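Local coordinates for lipoprotein (Mycoplasma mycoides subsp. capri, PDB 7ADK) that is probably a cell-surface serine-type peptidase of the chymotrypsin-like PA clan, from a mycoplasma family with immunoglobulin-cleaving members, at residues D248-I256 with F697-S705; D183-L191 with F220-N228. All blocks are in the same frame, centred on the assembly; numbering follows the deposited sequence.

Contact 1 and contact 2 are neighbours, their centres about 11 Å apart, and they lie on the same side of the chain's centre. Contact 1 joins two loops far apart in sequence, with 697-705 inside the peptidase family region, whereas contact 2 packs two helices from the N-terminal part of the model. Two probable hydrogen bonds tie them together: Gln700 NE2 lies 3.0 Å from Tyr187 OH, and Lys250 NZ lies 3.0 Å from Ser227 OG. These two bonds run from different segments of contact 1 to different segments of contact 2, although Lys250 CD also packs on the Tyr187 hydroxyl. The linked region thus brings N-terminal structure against the peptidase part of the chain.

Contact 1 of 2, residues D248-I256 with F697-S705; sequences DGKVSGLKI and FSYQIGYRS
Lys250 lies over one face of the Tyr703 ring, its CE 3.6 Å from the ring centroid in a CH-pi contact. The Lys250 side chain bends at chi2 and chi4, which carries NZ of Lys250 off the ring centre, 4.6 Å from the Tyr703 centroid, an off-centre cation-pi contact. Lys250 NZ also donates to Asp248 O at 3.0 Å, while the Tyr703 hydroxyl is hydrogen-bonded to Asn778 ND2.

The Gln700 amide works at both ends. Gln700 NE2 gives an almost straight bond (169°) to Val251 O at 2.9 Å, with the acceptor in the amide plane but NE2 above the carbonyl plane of Val251. Within its own segment, Gln700 OE1 accepts Tyr703 N at 3.0 Å, nearly in line with its C=O. The Tyr699 ring receives Leu254 CD2 obliquely, CD2 to CD2 3.5 Å, and Tyr699 O takes the Ser252 hydroxyl, OG to O 2.9 Å.

At the far end, the aliphatic part of Lys255 passes Ser698 OG on its way to Ala781 O.

Gripped at nitrogen and oxygen, the Gln700 amide is fixed in rotation; two neutral hydrogen bonds cross between these loops, and the Lys250 ammonium is held by Asp248 O, Ser227 OG and the Tyr703 ring.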
# COMPACT_ATOMS: atom_id res chain seq x y z
N ASP B 248 9.60 9.20 -29.39
CA ASP B 248 10.77 8.35 -29.18
C ASP B 248 10.92 7.94 -27.70
O ASP B 248 10.85 8.78 -26.81
CB ASP B 248 12.04 9.06 -29.70
CG ASP B 248 11.87 9.66 -31.09
OD1 ASP B 248 11.78 8.91 -32.07
OD2 ASP B 248 11.80 10.90 -31.21
N GLY B 249 11.14 6.66 -27.43
CA GLY B 249 11.27 6.10 -26.09
C GLY B 249 12.61 6.34 -25.40
O GLY B 249 13.56 6.83 -25.99
N LYS B 250 12.68 5.98 -24.12
CA LYS B 250 13.76 6.32 -23.19
C LYS B 250 13.98 5.22 -22.13
O LYS B 250 13.00 4.72 -21.61
CB LYS B 250 13.38 7.61 -22.45
CG LYS B 250 12.86 8.85 -23.19
CD LYS B 250 13.90 9.68 -23.92
CE LYS B 250 13.34 11.04 -24.34
NZ LYS B 250 12.37 10.97 -25.43
N VAL B 251 15.23 4.96 -21.73
CA VAL B 251 15.70 4.21 -20.51
C VAL B 251 17.14 4.67 -20.15
O VAL B 251 17.70 5.47 -20.91
CB VAL B 251 15.66 2.67 -20.70
CG1 VAL B 251 15.70 1.93 -19.37
CG2 VAL B 251 14.45 2.11 -21.44
N SER B 252 17.76 4.24 -19.04
CA SER B 252 19.24 4.22 -18.88
C SER B 252 19.74 3.22 -17.83
O SER B 252 19.49 3.39 -16.63
CB SER B 252 19.80 5.61 -18.56
OG SER B 252 21.16 5.54 -18.17
N GLY B 253 20.48 2.20 -18.26
CA GLY B 253 20.97 1.09 -17.45
C GLY B 253 22.27 1.38 -16.69
O GLY B 253 23.20 0.59 -16.74
N LEU B 254 22.33 2.55 -16.04
CA LEU B 254 23.53 3.07 -15.39
C LEU B 254 23.30 3.94 -14.15
O LEU B 254 24.13 3.97 -13.25
CB LEU B 254 24.34 3.83 -16.45
CG LEU B 254 25.71 4.29 -15.96
CD1 LEU B 254 26.71 4.20 -17.09
CD2 LEU B 254 25.74 5.72 -15.47
N LYS B 255 22.18 4.67 -14.05
CA LYS B 255 21.91 5.55 -12.89
C LYS B 255 21.54 4.79 -11.60
O LYS B 255 21.03 5.38 -10.65
CB LYS B 255 20.89 6.64 -13.25
CG LYS B 255 19.48 6.09 -13.46
CD LYS B 255 18.50 7.21 -13.75
CE LYS B 255 17.10 6.71 -14.14
NZ LYS B 255 17.05 6.24 -15.56
N ILE B 256 21.74 3.48 -11.58
CA ILE B 256 21.08 2.55 -10.67
C ILE B 256 22.13 1.74 -9.89
O ILE B 256 22.35 2.01 -8.72
CB ILE B 256 20.01 1.71 -11.42
CG1 ILE B 256 19.05 2.63 -12.22
CG2 ILE B 256 19.22 0.87 -10.42
CD1 ILE B 256 17.94 1.95 -13.01
N PHE B 697 21.40 14.27 -10.35
CA PHE B 697 21.00 14.24 -11.75
C PHE B 697 21.05 12.85 -12.40
O PHE B 697 21.85 11.99 -12.04
CB PHE B 697 21.89 15.24 -12.50
CG PHE B 697 21.91 16.66 -11.97
CD1 PHE B 697 20.71 17.37 -11.82
CD2 PHE B 697 23.13 17.28 -11.67
CE1 PHE B 697 20.73 18.70 -11.35
CE2 PHE B 697 23.15 18.62 -11.26
CZ PHE B 697 21.95 19.31 -11.10
N SER B 698 20.17 12.62 -13.36
CA SER B 698 19.99 11.38 -14.11
C SER B 698 20.95 11.24 -15.29
O SER B 698 21.13 12.17 -16.08
CB SER B 698 18.56 11.36 -14.61
OG SER B 698 18.25 10.13 -15.21
N TYR B 699 21.54 10.07 -15.49
CA TYR B 699 22.36 9.72 -16.66
C TYR B 699 21.48 9.20 -17.82
O TYR B 699 21.85 8.29 -18.55
CB TYR B 699 23.50 8.75 -16.25
CG TYR B 699 24.66 9.30 -15.42
CD1 TYR B 699 24.44 9.92 -14.17
CD2 TYR B 699 25.98 9.15 -15.88
CE1 TYR B 699 25.52 10.39 -13.40
CE2 TYR B 699 27.07 9.59 -15.10
CZ TYR B 699 26.84 10.22 -13.86
OH TYR B 699 27.89 10.61 -13.10
N GLN B 700 20.28 9.75 -18.01
CA GLN B 700 19.45 9.53 -19.20
C GLN B 700 20.01 10.29 -20.42
O GLN B 700 20.28 11.49 -20.32
CB GLN B 700 18.00 9.94 -18.89
CG GLN B 700 16.96 9.00 -19.50
CD GLN B 700 16.76 9.15 -20.99
OE1 GLN B 700 16.48 10.21 -21.51
NE2 GLN B 700 16.89 8.10 -21.75
N ILE B 701 20.20 9.62 -21.56
CA ILE B 701 20.75 10.26 -22.77
C ILE B 701 19.69 11.06 -23.54
O ILE B 701 19.97 12.14 -24.03
CB ILE B 701 21.41 9.20 -23.68
CG1 ILE B 701 22.59 8.48 -23.01
CG2 ILE B 701 21.82 9.75 -25.05
CD1 ILE B 701 23.84 9.32 -22.80
N GLY B 702 18.47 10.55 -23.63
CA GLY B 702 17.43 11.09 -24.51
C GLY B 702 17.03 12.52 -24.20
O GLY B 702 16.96 13.34 -25.10
N TYR B 703 16.76 12.83 -22.94
CA TYR B 703 16.38 14.18 -22.51
C TYR B 703 17.55 15.17 -22.37
O TYR B 703 17.32 16.38 -22.37
CB TYR B 703 15.61 14.08 -21.19
CG TYR B 703 14.22 13.49 -21.28
CD1 TYR B 703 13.29 14.05 -22.17
CD2 TYR B 703 13.82 12.45 -20.43
CE1 TYR B 703 11.98 13.55 -22.24
CE2 TYR B 703 12.51 11.95 -20.49
CZ TYR B 703 11.58 12.50 -21.41
OH TYR B 703 10.33 11.99 -21.50
N ARG B 704 18.80 14.71 -22.22
CA ARG B 704 19.96 15.58 -22.01
C ARG B 704 20.30 16.43 -23.24
O ARG B 704 20.50 15.90 -24.33
CB ARG B 704 21.16 14.73 -21.58
CG ARG B 704 22.31 15.55 -20.97
CD ARG B 704 23.62 14.77 -20.96
NE ARG B 704 23.47 13.43 -20.38
CZ ARG B 704 24.43 12.58 -20.11
NH1 ARG B 704 25.69 12.87 -20.21
NH2 ARG B 704 24.15 11.39 -19.69
N SER B 705 20.49 17.72 -23.04
CA SER B 705 21.04 18.64 -24.05
C SER B 705 22.53 18.89 -23.84
O SER B 705 23.30 18.79 -24.80
CB SER B 705 20.28 19.97 -24.07
OG SER B 705 20.75 20.89 -25.03

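Contact 2 of 2, residues D183-L191 with F220-N228; sequences DNERYMTRL and FDDQAAISN
Met188 and Ile226 form the apolar centre of this helix pair, with Met188 SD 3.5 Å from Ile226 CG1 and the two side chains crossing at about a right angle. Bends at chi2 and chi3 fold the methionine end onto helix 220-226, so that CE of Met188 lies 3.9 Å from Asp222 CA and 4.4 Å from Ala225 CB. The helix segments approach to 10.7 Å between axes and cross at 53°, a spacing bridged by these side chains.

On one flank Leu191 brings CD2 to 3.6 Å from Ile226 CA, and the same methyl group rests against the carbonyl of Ala225. On another, the Tyr187 ring offers CE2 to Ile226 CG2 at 4.3 Å, while Ile226 O sits at the ring edge; the tyrosine hydroxyl is directed to Gln700. Ile226 O also accepts the hydroxyl of the next residue, Ser227.

Asn184 and Asp222 form the polar edge. The Asn184 side chain extends toward the other helix because its CG stands opposite the backbone N (chi1 -178°). Asn184 OD1 packs on Ile226 CD1 at 3.6 Å, and Asn184 ND2 donates to Asp222 OD2 at 3.0 Å with an N-H...O angle of 150°. The carboxylate oxygen lies in the amide plane, whereas the nitrogen arrives on the anti side of OD2, tilted out of the carboxylate plane.

One hydrogen bond from a neutral amide thus pins the two helices at the partly exposed Asp222, leaving cohesion mostly to the methionine, isoleucine and leucine packing. The amide satisfies one carboxylate oxygen without supplying a full countercharge, an arrangement consistent with an ionised Asp222.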
# COMPACT_ATOMS: atom_id res chain seq x y z
N ASP B 183 28.10 5.71 -23.66
CA ASP B 183 26.66 5.52 -23.50
C ASP B 183 25.85 5.92 -24.74
O ASP B 183 24.87 5.26 -25.06
CB ASP B 183 26.16 6.33 -22.30
CG ASP B 183 26.72 5.91 -20.94
OD1 ASP B 183 26.99 4.70 -20.76
OD2 ASP B 183 26.85 6.77 -20.04
N ASN B 184 26.26 6.95 -25.47
CA ASN B 184 25.55 7.40 -26.66
C ASN B 184 25.71 6.40 -27.83
O ASN B 184 24.75 6.14 -28.53
CB ASN B 184 26.03 8.82 -26.98
CG ASN B 184 25.33 9.41 -28.18
OD1 ASN B 184 24.22 9.89 -28.11
ND2 ASN B 184 25.96 9.40 -29.32
N GLU B 185 26.87 5.73 -27.99
CA GLU B 185 27.00 4.68 -29.02
C GLU B 185 26.22 3.39 -28.68
O GLU B 185 26.13 2.50 -29.52
CB GLU B 185 28.47 4.43 -29.40
CG GLU B 185 29.27 3.55 -28.44
CD GLU B 185 30.57 2.96 -29.01
OE1 GLU B 185 30.92 3.19 -30.18
OE2 GLU B 185 31.24 2.19 -28.30
N ARG B 186 25.64 3.29 -27.48
CA ARG B 186 24.75 2.22 -27.01
C ARG B 186 23.29 2.65 -27.04
O ARG B 186 22.44 1.91 -27.51
CB ARG B 186 25.19 1.78 -25.61
CG ARG B 186 26.53 1.11 -25.70
CD ARG B 186 27.24 0.77 -24.42
NE ARG B 186 28.43 -0.05 -24.68
CZ ARG B 186 29.45 0.24 -25.47
NH1 ARG B 186 29.67 1.44 -25.91
NH2 ARG B 186 30.27 -0.68 -25.84
N TYR B 187 23.00 3.88 -26.64
CA TYR B 187 21.68 4.46 -26.71
C TYR B 187 21.20 4.57 -28.16
O TYR B 187 20.06 4.24 -28.47
CB TYR B 187 21.71 5.83 -26.03
CG TYR B 187 20.33 6.35 -25.70
CD1 TYR B 187 19.70 5.89 -24.53
CD2 TYR B 187 19.68 7.28 -26.53
CE1 TYR B 187 18.41 6.34 -24.20
CE2 TYR B 187 18.40 7.74 -26.20
CZ TYR B 187 17.76 7.27 -25.04
OH TYR B 187 16.53 7.71 -24.71
N MET B 188 22.09 4.96 -29.07
CA MET B 188 21.79 5.06 -30.50
C MET B 188 21.53 3.72 -31.20
O MET B 188 20.83 3.73 -32.21
CB MET B 188 22.91 5.82 -31.21
CG MET B 188 22.91 7.32 -30.91
SD MET B 188 21.37 8.19 -31.27
CE MET B 188 21.00 7.68 -32.95
N THR B 189 22.01 2.57 -30.72
CA THR B 189 21.74 1.26 -31.33
C THR B 189 20.45 0.64 -30.81
O THR B 189 19.71 0.06 -31.61
CB THR B 189 22.92 0.28 -31.18
OG1 THR B 189 23.20 0.05 -29.83
CG2 THR B 189 24.16 0.80 -31.87
N ARG B 190 20.07 0.84 -29.53
CA ARG B 190 18.69 0.53 -29.07
C ARG B 190 17.66 1.41 -29.79
O ARG B 190 16.58 0.95 -30.14
CB ARG B 190 18.53 0.56 -27.54
CG ARG B 190 18.71 1.95 -26.89
CD ARG B 190 18.30 2.04 -25.41
NE ARG B 190 16.86 1.80 -25.18
CZ ARG B 190 15.85 2.60 -25.45
NH1 ARG B 190 15.99 3.78 -25.97
NH2 ARG B 190 14.64 2.21 -25.16
N LEU B 191 18.01 2.65 -30.09
CA LEU B 191 17.17 3.61 -30.79
C LEU B 191 17.05 3.29 -32.28
O LEU B 191 15.93 3.14 -32.77
CB LEU B 191 17.74 5.00 -30.50
CG LEU B 191 17.10 6.18 -31.21
CD1 LEU B 191 15.59 6.25 -31.02
CD2 LEU B 191 17.73 7.43 -30.66
N PHE B 220 25.27 15.52 -35.13
CA PHE B 220 24.11 16.03 -35.87
C PHE B 220 23.12 14.97 -36.38
O PHE B 220 21.92 15.12 -36.18
CB PHE B 220 24.62 16.94 -37.01
CG PHE B 220 24.81 18.42 -36.69
CD1 PHE B 220 24.88 18.91 -35.37
CD2 PHE B 220 24.88 19.33 -37.76
CE1 PHE B 220 24.95 20.29 -35.13
CE2 PHE B 220 24.95 20.71 -37.51
CZ PHE B 220 24.97 21.19 -36.20
N ASP B 221 23.58 13.87 -36.97
CA ASP B 221 22.69 12.77 -37.39
C ASP B 221 22.15 11.93 -36.22
O ASP B 221 21.06 11.36 -36.32
CB ASP B 221 23.44 11.86 -38.36
CG ASP B 221 22.52 10.76 -38.90
OD1 ASP B 221 21.49 11.07 -39.53
OD2 ASP B 221 22.84 9.57 -38.69
N ASP B 222 22.87 11.86 -35.09
CA ASP B 222 22.35 11.27 -33.85
C ASP B 222 21.24 12.17 -33.31
O ASP B 222 20.14 11.71 -33.02
CB ASP B 222 23.43 11.10 -32.78
CG ASP B 222 24.56 10.12 -33.07
OD1 ASP B 222 24.56 9.43 -34.10
OD2 ASP B 222 25.47 10.05 -32.21
N GLN B 223 21.49 13.47 -33.23
CA GLN B 223 20.58 14.48 -32.69
C GLN B 223 19.24 14.52 -33.42
O GLN B 223 18.21 14.78 -32.81
CB GLN B 223 21.28 15.84 -32.76
CG GLN B 223 20.66 16.83 -31.81
CD GLN B 223 20.89 18.27 -32.20
OE1 GLN B 223 19.96 18.99 -32.53
NE2 GLN B 223 22.11 18.74 -32.23
N ALA B 224 19.21 14.20 -34.71
CA ALA B 224 17.99 14.08 -35.49
C ALA B 224 17.08 12.92 -35.04
O ALA B 224 15.92 12.91 -35.43
CB ALA B 224 18.38 13.95 -36.96
N ALA B 225 17.58 11.98 -34.23
CA ALA B 225 16.83 10.83 -33.72
C ALA B 225 16.87 10.62 -32.19
O ALA B 225 15.95 9.99 -31.69
CB ALA B 225 17.33 9.59 -34.46
N ILE B 226 17.88 11.11 -31.43
CA ILE B 226 17.99 10.93 -29.95
C ILE B 226 16.67 11.31 -29.28
O ILE B 226 16.22 10.65 -28.35
CB ILE B 226 19.18 11.71 -29.31
CG1 ILE B 226 20.56 11.15 -29.68
CG2 ILE B 226 19.10 11.65 -27.78
CD1 ILE B 226 21.72 12.10 -29.43
N SER B 227 16.03 12.36 -29.79
CA SER B 227 14.59 12.59 -29.73
C SER B 227 14.20 13.55 -30.87
O SER B 227 14.97 13.79 -31.80
CB SER B 227 14.16 13.13 -28.36
OG SER B 227 14.35 12.17 -27.36
N ASN B 228 13.04 14.17 -30.77
CA ASN B 228 12.58 15.25 -31.62
C ASN B 228 13.34 16.59 -31.41
O ASN B 228 12.72 17.62 -31.15
CB ASN B 228 11.08 15.37 -31.34